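Local coordinates for protein quinone oxidoreductase (PDB 1IZ0) that binds NADPH and probably uses it to reduce quinones, as a member of the medium-chain dehydrogenase/reductase superfamily, at residues M1-L6 and P56-M61; E27-V32 and A82-V87; L130-A135 and V193-G198; L154-R159 and A175-V180. One frame throughout, in Å; residues are numbered along the deposited sequence.

Contact 1. Residues M1-L6 and P56-M61; sequences MKAWVL and PFIPGM
L6 and F57 pair their backbones where the first strand of the chain meets the loop ahead of strand 62-67, in the GroES-like part of this medium-chain dehydrogenase fold. The pair is a single antiparallel bridge of the hydrogen-bonded kind: L6 N gives a nearly straight bond to F57 O at 2.9 Å, and F57 N returns a longer one to L6 O at 3.3 Å. The two segments run about 101° apart, end to end, and the backbones come nearest at V5 and I58; beyond the single bridge the contact rests mainly on side chains. I58 and P59 close round the carbonyl of W4, whose O lies 3.3 Å from I58 CG2 and 3.4 Å from P59 CD; I58 CA also offers it a CA-H...O contact. V5 is turned with CG1 anti to its backbone N (chi1 -178°), which lays that methyl beside P56, 3.9 Å from P56 CB, while CG2 reaches I58 CG1. The end of I58 runs on to the methyl of A3. L6 CD1 comes obliquely to the F57 ring, nearest to CZ.

Further out, strand 13-17 holds segment 1-6 through backbone bonds of A3 to V16 and V5 to E14, and G79 bonds to the backbone of I58. The W4 indole is engaged elsewhere, its NE1 bonded to F279 O. The P59 ring also packs against F286 of helix 282-288, and P59 CG lies 4.2 Å from L6 CB.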
loop_
_atom_site.group_PDB
_atom_site.type_symbol
_atom_site.label_atom_id
_atom_site.label_comp_id
_atom_site.label_asym_id
_atom_site.label_seq_id
_atom_site.Cartn_x
_atom_site.Cartn_y
_atom_site.Cartn_z
HETATM N N MSE A 1 12.035 1.032 26.783
HETATM C CA MSE A 1 11.283 0.088 25.902
HETATM C C MSE A 1 12.197 -0.532 24.857
HETATM O O MSE A 1 13.259 0.006 24.545
HETATM C CB MSE A 1 10.160 0.824 25.175
HETATM C CG MSE A 1 10.663 1.910 24.246
HETATM SE SE MSE A 1 9.282 2.621 23.095
HETATM C CE MSE A 1 10.406 3.587 21.854
ATOM N N LYS A 2 11.770 -1.661 24.310
ATOM C CA LYS A 2 12.538 -2.335 23.282
ATOM C C LYS A 2 12.163 -1.702 21.945
ATOM O O LYS A 2 11.036 -1.240 21.759
ATOM C CB LYS A 2 12.221 -3.838 23.286
ATOM C CG LYS A 2 10.747 -4.175 23.079
ATOM C CD LYS A 2 10.470 -5.693 23.146
ATOM C CE LYS A 2 8.996 -6.002 22.848
ATOM N NZ LYS A 2 8.651 -7.454 22.932
ATOM N N ALA A 3 13.108 -1.664 21.016
ATOM C CA ALA A 3 12.834 -1.080 19.709
ATOM C C ALA A 3 13.931 -1.422 18.726
ATOM O O ALA A 3 15.067 -1.690 19.119
ATOM C CB ALA A 3 12.710 0.436 19.828
ATOM N N TRP A 4 13.583 -1.416 17.443
ATOM C CA TRP A 4 14.555 -1.693 16.400
ATOM C C TRP A 4 15.044 -0.366 15.847
ATOM O O TRP A 4 14.250 0.516 15.507
ATOM C CB TRP A 4 13.940 -2.535 15.278
ATOM C CG TRP A 4 13.722 -3.967 15.665
ATOM C CD1 TRP A 4 12.548 -4.547 16.056
ATOM C CD2 TRP A 4 14.710 -5.005 15.697
ATOM N NE1 TRP A 4 12.743 -5.883 16.326
ATOM C CE2 TRP A 4 14.060 -6.191 16.114
ATOM C CE3 TRP A 4 16.083 -5.048 15.414
ATOM C CZ2 TRP A 4 14.736 -7.410 16.253
ATOM C CZ3 TRP A 4 16.757 -6.266 15.554
ATOM C CH2 TRP A 4 16.078 -7.429 15.969
ATOM N N VAL A 5 16.360 -0.220 15.777
ATOM C CA VAL A 5 16.947 1.007 15.276
ATOM C C VAL A 5 17.923 0.721 14.153
ATOM O O VAL A 5 18.687 -0.243 14.209
ATOM C CB VAL A 5 17.686 1.762 16.399
ATOM C CG1 VAL A 5 18.246 3.077 15.864
ATOM C CG2 VAL A 5 16.731 2.030 17.551
ATOM N N LEU A 6 17.877 1.563 13.129
ATOM C CA LEU A 6 18.762 1.442 11.979
ATOM C C LEU A 6 19.772 2.578 12.144
ATOM O O LEU A 6 19.421 3.751 12.020
ATOM C CB LEU A 6 17.945 1.603 10.690
ATOM C CG LEU A 6 18.506 1.302 9.288
ATOM C CD1 LEU A 6 19.152 2.532 8.720
ATOM C CD2 LEU A 6 19.466 0.130 9.333
ATOM N N PRO A 56 20.257 7.956 13.167
ATOM C CA PRO A 56 19.542 6.706 13.442
ATOM C C PRO A 56 18.033 6.921 13.524
ATOM O O PRO A 56 17.570 8.018 13.840
ATOM C CB PRO A 56 20.137 6.257 14.772
ATOM C CG PRO A 56 20.409 7.551 15.462
ATOM C CD PRO A 56 20.995 8.416 14.358
ATOM N N PHE A 57 17.269 5.879 13.211
ATOM C CA PHE A 57 15.818 5.969 13.290
ATOM C C PHE A 57 15.172 4.598 13.399
ATOM O O PHE A 57 15.744 3.588 12.992
ATOM C CB PHE A 57 15.234 6.737 12.087
ATOM C CG PHE A 57 15.372 6.028 10.762
ATOM C CD1 PHE A 57 16.320 6.444 9.832
ATOM C CD2 PHE A 57 14.517 4.976 10.424
ATOM C CE1 PHE A 57 16.413 5.829 8.584
ATOM C CE2 PHE A 57 14.599 4.353 9.184
ATOM C CZ PHE A 57 15.551 4.783 8.258
ATOM N N ILE A 58 13.976 4.579 13.966
ATOM C CA ILE A 58 13.216 3.354 14.150
ATOM C C ILE A 58 12.347 3.136 12.919
ATOM O O ILE A 58 11.451 3.930 12.647
ATOM C CB ILE A 58 12.306 3.476 15.386
ATOM C CG1 ILE A 58 13.163 3.740 16.626
ATOM C CG2 ILE A 58 11.453 2.221 15.547
ATOM C CD1 ILE A 58 12.355 4.145 17.847
ATOM N N PRO A 59 12.609 2.068 12.148
ATOM C CA PRO A 59 11.805 1.794 10.950
ATOM C C PRO A 59 10.351 1.540 11.344
ATOM O O PRO A 59 10.047 1.381 12.529
ATOM C CB PRO A 59 12.469 0.550 10.368
ATOM C CG PRO A 59 13.890 0.696 10.786
ATOM C CD PRO A 59 13.757 1.149 12.224
ATOM N N GLY A 60 9.458 1.498 10.359
ATOM C CA GLY A 60 8.050 1.261 10.644
ATOM C C GLY A 60 7.223 2.532 10.564
ATOM O O GLY A 60 7.443 3.471 11.331
HETATM N N MSE A 61 6.260 2.562 9.648
HETATM C CA MSE A 61 5.419 3.739 9.460
HETATM C C MSE A 61 3.934 3.441 9.563
HETATM O O MSE A 61 3.131 4.350 9.747
HETATM C CB MSE A 61 5.671 4.354 8.083
HETATM C CG MSE A 61 7.119 4.665 7.767
HETATM SE SE MSE A 61 7.264 5.547 6.049
HETATM C CE MSE A 61 6.193 4.304 5.010
#

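Contact 2. Residues E27-V32 and A82-V87; sequences EVVLRV and AERVAV
V29 and R84 cross at about a right angle on one face of an antiparallel pair of strands, 27-32 and 84-87, in the sheet of the GroES-like fold. V29 CG1, anti to its backbone N (chi1 -177°), meets R84 CB at 3.7 Å. From there the R84 chain runs extended to NE and brings its guanidinium obliquely up to R31, NH1 lying 3.5 Å from R31 CB. The R31 chain bends at chi3, and R31 NE stays 5.0 Å from R84 NH2, so the two like charges do not touch; E20 offers R84 a long, weak ion pair. Replacing R84 by an alanine is likely to strip R31 CB of its guanidinium neighbour and to cost E20 this distant partner.

The other face carries V28, L30, V85 and V87. L30 CD2 approaches V87 CG2 at 4.3 Å, and the L30 side chain also packs on V63 and V67 of strand 62-67. V28 and V87 exchange backbone bonds, as do L30 and V85, whereas V29 faces A86, and R31 faces R84, as non-hydrogen-bonded pairs. At the end of the pairing, V32 CG2 presses unusually close to V85 CG2. Here E83 O is gripped twice: V32 N comes from above the carbonyl plane at 2.9 Å, and a water bridges it to V32 O, donating to E83 O at 2.8 Å.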
loop_
_atom_site.group_PDB
_atom_site.type_symbol
_atom_site.label_atom_id
_atom_site.label_comp_id
_atom_site.label_asym_id
_atom_site.label_seq_id
_atom_site.Cartn_x
_atom_site.Cartn_y
_atom_site.Cartn_z
ATOM N N GLU A 27 -0.624 14.971 21.287
ATOM C CA GLU A 27 -0.223 13.605 20.939
ATOM C C GLU A 27 -0.603 12.602 22.023
ATOM O O GLU A 27 -0.794 12.954 23.191
ATOM C CB GLU A 27 1.297 13.500 20.743
ATOM C CG GLU A 27 1.914 14.445 19.738
ATOM C CD GLU A 27 3.398 14.162 19.521
ATOM O OE1 GLU A 27 4.107 13.875 20.509
ATOM O OE2 GLU A 27 3.862 14.235 18.365
ATOM N N VAL A 28 -0.698 11.341 21.622
ATOM C CA VAL A 28 -0.986 10.263 22.550
ATOM C C VAL A 28 0.084 9.213 22.307
ATOM O O VAL A 28 0.687 9.173 21.237
ATOM C CB VAL A 28 -2.361 9.622 22.294
ATOM C CG1 VAL A 28 -3.469 10.607 22.633
ATOM C CG2 VAL A 28 -2.458 9.169 20.845
ATOM N N VAL A 29 0.326 8.373 23.302
ATOM C CA VAL A 29 1.310 7.313 23.164
ATOM C C VAL A 29 0.535 6.013 22.997
ATOM O O VAL A 29 -0.192 5.604 23.901
ATOM C CB VAL A 29 2.202 7.205 24.419
ATOM C CG1 VAL A 29 3.271 6.140 24.202
ATOM C CG2 VAL A 29 2.847 8.558 24.721
ATOM N N LEU A 30 0.657 5.371 21.842
ATOM C CA LEU A 30 -0.059 4.123 21.662
ATOM C C LEU A 30 0.889 2.952 21.818
ATOM O O LEU A 30 2.033 3.000 21.355
ATOM C CB LEU A 30 -0.766 4.076 20.296
ATOM C CG LEU A 30 -0.143 3.714 18.945
ATOM C CD1 LEU A 30 0.284 2.250 18.903
ATOM C CD2 LEU A 30 -1.201 3.955 17.865
ATOM N N ARG A 31 0.424 1.921 22.517
ATOM C CA ARG A 31 1.221 0.725 22.702
ATOM C C ARG A 31 0.967 -0.111 21.461
ATOM O O ARG A 31 -0.170 -0.492 21.173
ATOM C CB ARG A 31 0.814 -0.032 23.975
ATOM C CG ARG A 31 -0.672 -0.161 24.208
ATOM C CD ARG A 31 -0.952 -0.939 25.501
ATOM N NE ARG A 31 -0.643 -2.360 25.355
ATOM C CZ ARG A 31 -1.349 -3.198 24.604
ATOM N NH1 ARG A 31 -2.407 -2.758 23.936
ATOM N NH2 ARG A 31 -0.998 -4.473 24.508
ATOM N N VAL A 32 2.044 -0.369 20.728
ATOM C CA VAL A 32 2.022 -1.116 19.481
ATOM C C VAL A 32 1.674 -2.607 19.576
ATOM O O VAL A 32 2.192 -3.338 20.427
ATOM C CB VAL A 32 3.387 -0.964 18.768
ATOM C CG1 VAL A 32 3.341 -1.578 17.382
ATOM C CG2 VAL A 32 3.760 0.513 18.688
ATOM N N ALA A 82 8.588 -0.504 17.555
ATOM C CA ALA A 82 8.904 -0.249 18.952
ATOM C C ALA A 82 7.674 -0.583 19.783
ATOM O O ALA A 82 6.578 -0.741 19.240
ATOM C CB ALA A 82 9.295 1.213 19.142
ATOM N N GLU A 83 7.849 -0.683 21.096
ATOM C CA GLU A 83 6.742 -1.004 21.991
ATOM C C GLU A 83 5.720 0.112 22.110
ATOM O O GLU A 83 4.532 -0.153 22.298
ATOM C CB GLU A 83 7.268 -1.359 23.383
ATOM C CG GLU A 83 7.816 -2.762 23.475
ATOM C CD GLU A 83 8.254 -3.115 24.876
ATOM O OE1 GLU A 83 9.265 -2.548 25.345
ATOM O OE2 GLU A 83 7.581 -3.956 25.510
ATOM N N ARG A 84 6.180 1.354 22.010
ATOM C CA ARG A 84 5.290 2.504 22.112
ATOM C C ARG A 84 5.729 3.600 21.153
ATOM O O ARG A 84 6.925 3.754 20.887
ATOM C CB ARG A 84 5.278 3.040 23.551
ATOM C CG ARG A 84 4.630 2.086 24.549
ATOM C CD ARG A 84 4.865 2.511 25.989
ATOM N NE ARG A 84 4.310 1.541 26.935
ATOM C CZ ARG A 84 3.007 1.344 27.137
ATOM N NH1 ARG A 84 2.111 2.052 26.461
ATOM N NH2 ARG A 84 2.596 0.434 28.013
ATOM N N VAL A 85 4.756 4.350 20.634
ATOM C CA VAL A 85 5.025 5.441 19.704
ATOM C C VAL A 85 4.103 6.613 19.992
ATOM O O VAL A 85 2.916 6.418 20.257
ATOM C CB VAL A 85 4.761 5.035 18.236
ATOM C CG1 VAL A 85 5.773 5.699 17.331
ATOM C CG2 VAL A 85 4.788 3.537 18.093
ATOM N N ALA A 86 4.643 7.828 19.932
ATOM C CA ALA A 86 3.840 9.024 20.160
ATOM C C ALA A 86 3.170 9.341 18.831
ATOM O O ALA A 86 3.824 9.347 17.786
ATOM C CB ALA A 86 4.726 10.190 20.599
ATOM N N VAL A 87 1.868 9.602 18.863
ATOM C CA VAL A 87 1.131 9.881 17.638
ATOM C C VAL A 87 0.161 11.052 17.787
ATOM O O VAL A 87 -0.534 11.167 18.789
ATOM C CB VAL A 87 0.322 8.629 17.195
ATOM C CG1 VAL A 87 -0.384 8.894 15.874
ATOM C CG2 VAL A 87 1.241 7.427 17.084
HETATM O O HOH W 1 3.676 -2.787 22.612
#

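Contact 3. Residues L130-A135 and V193-G198; sequences LVQAAA and VLEVRG
Q132 leaves its backbone with CG anti to the carbonyl carbon (chi1 -58°) and runs on extended (chi2 176°), carrying its amide across to the turn after strand 193-195. Here two parallel strands of the Rossmann-fold sheet part at their C-terminal ends. Q132 OE1 accepts two backbone N-H groups, from V196 at 3.0 Å and from R197 at 3.2 Å, both bonds fairly straight. On the other arm of the amide, NE2 donates to E195 OE2 at 2.6 Å, although this bond is bent and reaches the oxygen from above the carboxylate plane, the two flat groups standing 79° apart. E195 folds back at chi2 to meet it, and S204 OG binds the same oxygen. A leucine in place of Q132 would probably leave the amides of V196 and R197 without their shared acceptor and E195 without one of its donors.

Deeper in the sheet, L194 N bonds to L130 O, and L130 CD1 lies 3.8 Å from V193 CG1. V196 CG2 lies 3.8 Å from Q132 CB, against the stem of that side chain, and the V196 side chain also touches I217 of the NADPH site. Where the strands part, a water bridges the two backbones, accepting from Q132 N at 2.7 Å and donating to L194 O at 2.8 Å.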
loop_
_atom_site.group_PDB
_atom_site.type_symbol
_atom_site.label_atom_id
_atom_site.label_comp_id
_atom_site.label_asym_id
_atom_site.label_seq_id
_atom_site.Cartn_x
_atom_site.Cartn_y
_atom_site.Cartn_z
ATOM N N LEU A 130 -6.377 -2.171 -15.046
ATOM C CA LEU A 130 -5.378 -3.218 -14.917
ATOM C C LEU A 130 -4.664 -3.042 -13.578
ATOM O O LEU A 130 -4.182 -1.952 -13.262
ATOM C CB LEU A 130 -4.378 -3.125 -16.076
ATOM C CG LEU A 130 -3.153 -4.045 -16.160
ATOM C CD1 LEU A 130 -2.063 -3.506 -15.276
ATOM C CD2 LEU A 130 -3.521 -5.473 -15.775
ATOM N N VAL A 131 -4.625 -4.106 -12.783
ATOM C CA VAL A 131 -3.943 -4.078 -11.492
ATOM C C VAL A 131 -2.775 -5.056 -11.570
ATOM O O VAL A 131 -2.973 -6.240 -11.852
ATOM C CB VAL A 131 -4.872 -4.511 -10.337
ATOM C CG1 VAL A 131 -4.083 -4.567 -9.023
ATOM C CG2 VAL A 131 -6.033 -3.537 -10.217
ATOM N N GLN A 132 -1.563 -4.565 -11.323
ATOM C CA GLN A 132 -0.384 -5.417 -11.390
ATOM C C GLN A 132 -0.028 -5.955 -10.012
ATOM O O GLN A 132 -0.612 -5.532 -9.011
ATOM C CB GLN A 132 0.790 -4.633 -11.977
ATOM C CG GLN A 132 0.510 -4.068 -13.359
ATOM C CD GLN A 132 1.655 -3.225 -13.875
ATOM O OE1 GLN A 132 2.318 -2.526 -13.107
ATOM N NE2 GLN A 132 1.890 -3.275 -15.181
ATOM N N ALA A 133 0.923 -6.888 -9.960
ATOM C CA ALA A 133 1.325 -7.487 -8.690
ATOM C C ALA A 133 0.038 -7.664 -7.890
ATOM O O ALA A 133 -0.017 -7.378 -6.687
ATOM C CB ALA A 133 2.296 -6.554 -7.951
ATOM N N ALA A 134 -0.993 -8.148 -8.580
ATOM C CA ALA A 134 -2.328 -8.325 -8.008
ATOM C C ALA A 134 -2.483 -9.266 -6.816
ATOM O O ALA A 134 -3.569 -9.360 -6.246
ATOM C CB ALA A 134 -3.298 -8.729 -9.108
ATOM N N ALA A 135 -1.418 -9.965 -6.437
ATOM C CA ALA A 135 -1.493 -10.874 -5.295
ATOM C C ALA A 135 -0.720 -10.287 -4.117
ATOM O O ALA A 135 -0.565 -10.931 -3.084
ATOM C CB ALA A 135 -0.928 -12.241 -5.669
ATOM N N VAL A 193 -4.617 2.031 -15.709
ATOM C CA VAL A 193 -3.556 1.100 -15.381
ATOM C C VAL A 193 -2.885 1.608 -14.107
ATOM O O VAL A 193 -2.517 2.781 -14.026
ATOM C CB VAL A 193 -2.490 1.015 -16.497
ATOM C CG1 VAL A 193 -1.312 0.170 -16.016
ATOM C CG2 VAL A 193 -3.095 0.406 -17.763
ATOM N N LEU A 194 -2.774 0.742 -13.102
ATOM C CA LEU A 194 -2.108 1.104 -11.854
ATOM C C LEU A 194 -0.739 0.472 -11.998
ATOM O O LEU A 194 -0.579 -0.731 -11.815
ATOM C CB LEU A 194 -2.846 0.528 -10.639
ATOM C CG LEU A 194 -4.259 1.070 -10.382
ATOM C CD1 LEU A 194 -4.832 0.451 -9.103
ATOM C CD2 LEU A 194 -4.221 2.584 -10.254
ATOM N N GLU A 195 0.237 1.298 -12.361
ATOM C CA GLU A 195 1.611 0.866 -12.597
ATOM C C GLU A 195 2.518 0.780 -11.382
ATOM O O GLU A 195 2.823 1.804 -10.770
ATOM C CB GLU A 195 2.266 1.814 -13.596
ATOM C CG GLU A 195 2.345 1.293 -15.007
ATOM C CD GLU A 195 3.287 0.123 -15.123
ATOM O OE1 GLU A 195 4.432 0.234 -14.636
ATOM O OE2 GLU A 195 2.884 -0.902 -15.704
ATOM N N VAL A 196 2.965 -0.429 -11.050
ATOM C CA VAL A 196 3.889 -0.628 -9.928
ATOM C C VAL A 196 5.161 -1.323 -10.421
ATOM O O VAL A 196 6.185 -1.311 -9.748
ATOM C CB VAL A 196 3.261 -1.473 -8.794
ATOM C CG1 VAL A 196 2.132 -0.693 -8.135
ATOM C CG2 VAL A 196 2.742 -2.801 -9.348
ATOM N N ARG A 197 5.086 -1.922 -11.606
ATOM C CA ARG A 197 6.230 -2.606 -12.208
ATOM C C ARG A 197 7.255 -1.550 -12.634
ATOM O O ARG A 197 8.449 -1.676 -12.349
ATOM C CB ARG A 197 5.768 -3.422 -13.418
ATOM C CG ARG A 197 4.777 -4.531 -13.077
ATOM C CD ARG A 197 5.477 -5.864 -12.851
ATOM N NE ARG A 197 5.913 -6.456 -14.114
ATOM C CZ ARG A 197 6.750 -7.485 -14.211
ATOM N NH1 ARG A 197 7.255 -8.046 -13.117
ATOM N NH2 ARG A 197 7.087 -7.951 -15.408
ATOM N N GLY A 198 6.774 -0.519 -13.328
ATOM C CA GLY A 198 7.631 0.579 -13.756
ATOM C C GLY A 198 8.661 0.363 -14.854
ATOM O O GLY A 198 9.211 1.335 -15.381
HETATM O O HOH W 2 -1.460 -2.436 -9.734
#

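Contact 4. Residues L154-R159 and A175-V180; sequences LAAASR and ATYAEV. With SO4 (sulfate ion), chain B.
A175 N donates to A155 O at 2.7 Å, the shortest bond between the two segments, and A175 O in turn accepts from A157 N at 3.0 Å. A156 is thereby clasped between them, its CA-H also directed at A175 O, and A156 CB sits tightly against V180 CG2 at 3.5 Å. With CG anti to the carbonyl carbon (chi1 -64°), the Y177 ring is carried back over the end of strand 154-157, where A157 O lies against one face, 3.6 Å above the plane and offset toward the rim. Y177 N makes only a weak bond to the same oxygen.

The segments are the two strands of a beta-alpha-beta unit in the Rossmann fold, joined through helix 164-168, and both S158 and Y177 belong to the NADPH site. In this structure, without the cofactor, a sulfate lies between the two residues. It accepts hydrogen bonds from S158 N at O2, from S158 OG at O4 and from Y177 OH at O3, and K162 NZ binds it as well. The sulfate O3 stands in the plane of the ring at its edge, 2.8 Å from Y177 OH. That hydroxyl is also bonded to A133 N, and R197 makes a cation-pi contact with the ring. Within segment 175-180, E179 OE2 accepts a bond from T176 N on the anti side, 35° out of the carboxylate plane.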
loop_
_atom_site.group_PDB
_atom_site.type_symbol
_atom_site.label_atom_id
_atom_site.label_comp_id
_atom_site.label_asym_id
_atom_site.label_seq_id
_atom_site.Cartn_x
_atom_site.Cartn_y
_atom_site.Cartn_z
ATOM N N LEU A 154 -8.829 -6.212 -14.274
ATOM C CA LEU A 154 -8.003 -7.191 -14.983
ATOM C C LEU A 154 -6.779 -7.280 -14.088
ATOM O O LEU A 154 -6.006 -6.325 -14.006
ATOM C CB LEU A 154 -7.580 -6.661 -16.358
ATOM C CG LEU A 154 -7.215 -7.592 -17.519
ATOM C CD1 LEU A 154 -6.207 -6.857 -18.408
ATOM C CD2 LEU A 154 -6.626 -8.909 -17.047
ATOM N N ALA A 155 -6.610 -8.408 -13.406
ATOM C CA ALA A 155 -5.479 -8.584 -12.500
ATOM C C ALA A 155 -4.341 -9.300 -13.193
ATOM O O ALA A 155 -4.564 -10.180 -14.021
ATOM C CB ALA A 155 -5.912 -9.377 -11.258
ATOM N N ALA A 156 -3.117 -8.921 -12.855
ATOM C CA ALA A 156 -1.957 -9.560 -13.449
ATOM C C ALA A 156 -0.921 -9.847 -12.371
ATOM O O ALA A 156 -0.815 -9.110 -11.393
ATOM C CB ALA A 156 -1.369 -8.667 -14.527
ATOM N N ALA A 157 -0.186 -10.940 -12.544
ATOM C CA ALA A 157 0.866 -11.336 -11.612
ATOM C C ALA A 157 1.928 -12.097 -12.404
ATOM O O ALA A 157 1.743 -12.373 -13.591
ATOM C CB ALA A 157 0.296 -12.214 -10.498
ATOM N N SER A 158 3.031 -12.449 -11.753
ATOM C CA SER A 158 4.119 -13.149 -12.431
ATOM C C SER A 158 3.927 -14.654 -12.631
ATOM O O SER A 158 4.233 -15.190 -13.693
ATOM C CB SER A 158 5.429 -12.925 -11.674
ATOM O OG SER A 158 5.342 -13.425 -10.345
ATOM N N ARG A 159 3.417 -15.328 -11.609
ATOM C CA ARG A 159 3.241 -16.774 -11.645
ATOM C C ARG A 159 1.767 -17.173 -11.656
ATOM O O ARG A 159 0.936 -16.529 -11.019
ATOM C CB ARG A 159 3.929 -17.384 -10.413
ATOM C CG ARG A 159 4.887 -18.538 -10.683
ATOM C CD ARG A 159 4.375 -19.875 -10.113
ATOM N NE ARG A 159 3.235 -20.410 -10.862
ATOM C CZ ARG A 159 2.729 -21.631 -10.701
ATOM N NH1 ARG A 159 3.255 -22.462 -9.812
ATOM N NH2 ARG A 159 1.703 -22.031 -11.442
ATOM N N ALA A 175 -4.340 -12.633 -15.152
ATOM C CA ALA A 175 -3.387 -13.120 -16.141
ATOM C C ALA A 175 -1.926 -12.885 -15.784
ATOM O O ALA A 175 -1.604 -12.004 -14.995
ATOM C CB ALA A 175 -3.694 -12.482 -17.486
ATOM N N THR A 176 -1.038 -13.684 -16.369
ATOM C CA THR A 176 0.384 -13.514 -16.119
ATOM C C THR A 176 0.801 -12.319 -16.968
ATOM O O THR A 176 0.127 -11.979 -17.945
ATOM C CB THR A 176 1.191 -14.745 -16.555
ATOM O OG1 THR A 176 0.952 -14.994 -17.942
ATOM C CG2 THR A 176 0.786 -15.973 -15.740
ATOM N N TYR A 177 1.901 -11.674 -16.603
ATOM C CA TYR A 177 2.345 -10.509 -17.350
ATOM C C TYR A 177 2.483 -10.763 -18.847
ATOM O O TYR A 177 2.135 -9.911 -19.663
ATOM C CB TYR A 177 3.664 -9.985 -16.769
ATOM C CG TYR A 177 3.519 -9.478 -15.349
ATOM C CD1 TYR A 177 2.530 -8.551 -15.021
ATOM C CD2 TYR A 177 4.360 -9.929 -14.329
ATOM C CE1 TYR A 177 2.378 -8.085 -13.718
ATOM C CE2 TYR A 177 4.214 -9.471 -13.017
ATOM C CZ TYR A 177 3.220 -8.550 -12.718
ATOM O OH TYR A 177 3.057 -8.091 -11.420
ATOM N N ALA A 178 2.968 -11.940 -19.217
ATOM C CA ALA A 178 3.158 -12.265 -20.626
ATOM C C ALA A 178 1.855 -12.251 -21.427
ATOM O O ALA A 178 1.858 -11.934 -22.623
ATOM C CB ALA A 178 3.837 -13.631 -20.758
ATOM N N GLU A 179 0.744 -12.590 -20.780
ATOM C CA GLU A 179 -0.538 -12.627 -21.481
ATOM C C GLU A 179 -1.406 -11.374 -21.361
ATOM O O GLU A 179 -2.461 -11.294 -21.983
ATOM C CB GLU A 179 -1.331 -13.869 -21.053
ATOM C CG GLU A 179 -1.190 -14.233 -19.586
ATOM C CD GLU A 179 -1.664 -15.651 -19.282
ATOM O OE1 GLU A 179 -1.317 -16.564 -20.062
ATOM O OE2 GLU A 179 -2.367 -15.855 -18.266
ATOM N N VAL A 180 -0.956 -10.393 -20.582
ATOM C CA VAL A 180 -1.714 -9.154 -20.417
ATOM C C VAL A 180 -2.002 -8.448 -21.751
ATOM O O VAL A 180 -3.119 -7.969 -21.982
ATOM C CB VAL A 180 -0.978 -8.168 -19.459
ATOM C CG1 VAL A 180 -1.508 -6.736 -19.647
ATOM C CG2 VAL A 180 -1.202 -8.600 -18.010
HETATM S S SO4 B . 4.585 -10.182 -8.874
HETATM O O1 SO4 B . 4.166 -9.683 -7.383
HETATM O O2 SO4 B . 3.404 -10.840 -9.399
HETATM O O3 SO4 B . 4.966 -9.159 -9.597
HETATM O O4 SO4 B . 5.598 -11.172 -8.602
#

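Overall arrangement
The four contacts fall into two pairs on opposite sides of the chain's centre. Contacts 1 and 2, with centres 12 Å apart, touch directly: K2 N meets E83 OE1 at 2.9 Å, and A3 CB lies 3.6 Å from A82 CB. Contacts 3 and 4 have centres 9 Å apart in the parallel sheet, where strands 128-131 and 152-157 are neighbours; V131 O and A156 N lie 2.9 Å apart. Contact 4 is nested within the chain loop closed by contact 3. It supplies S158 and Y177 to the NADPH site, which contact 3 flanks through R197 and V196. The centre of contact 1 is 30 Å from that of contact 3, and contact 2 is remote, its centre 40 Å from that of contact 4.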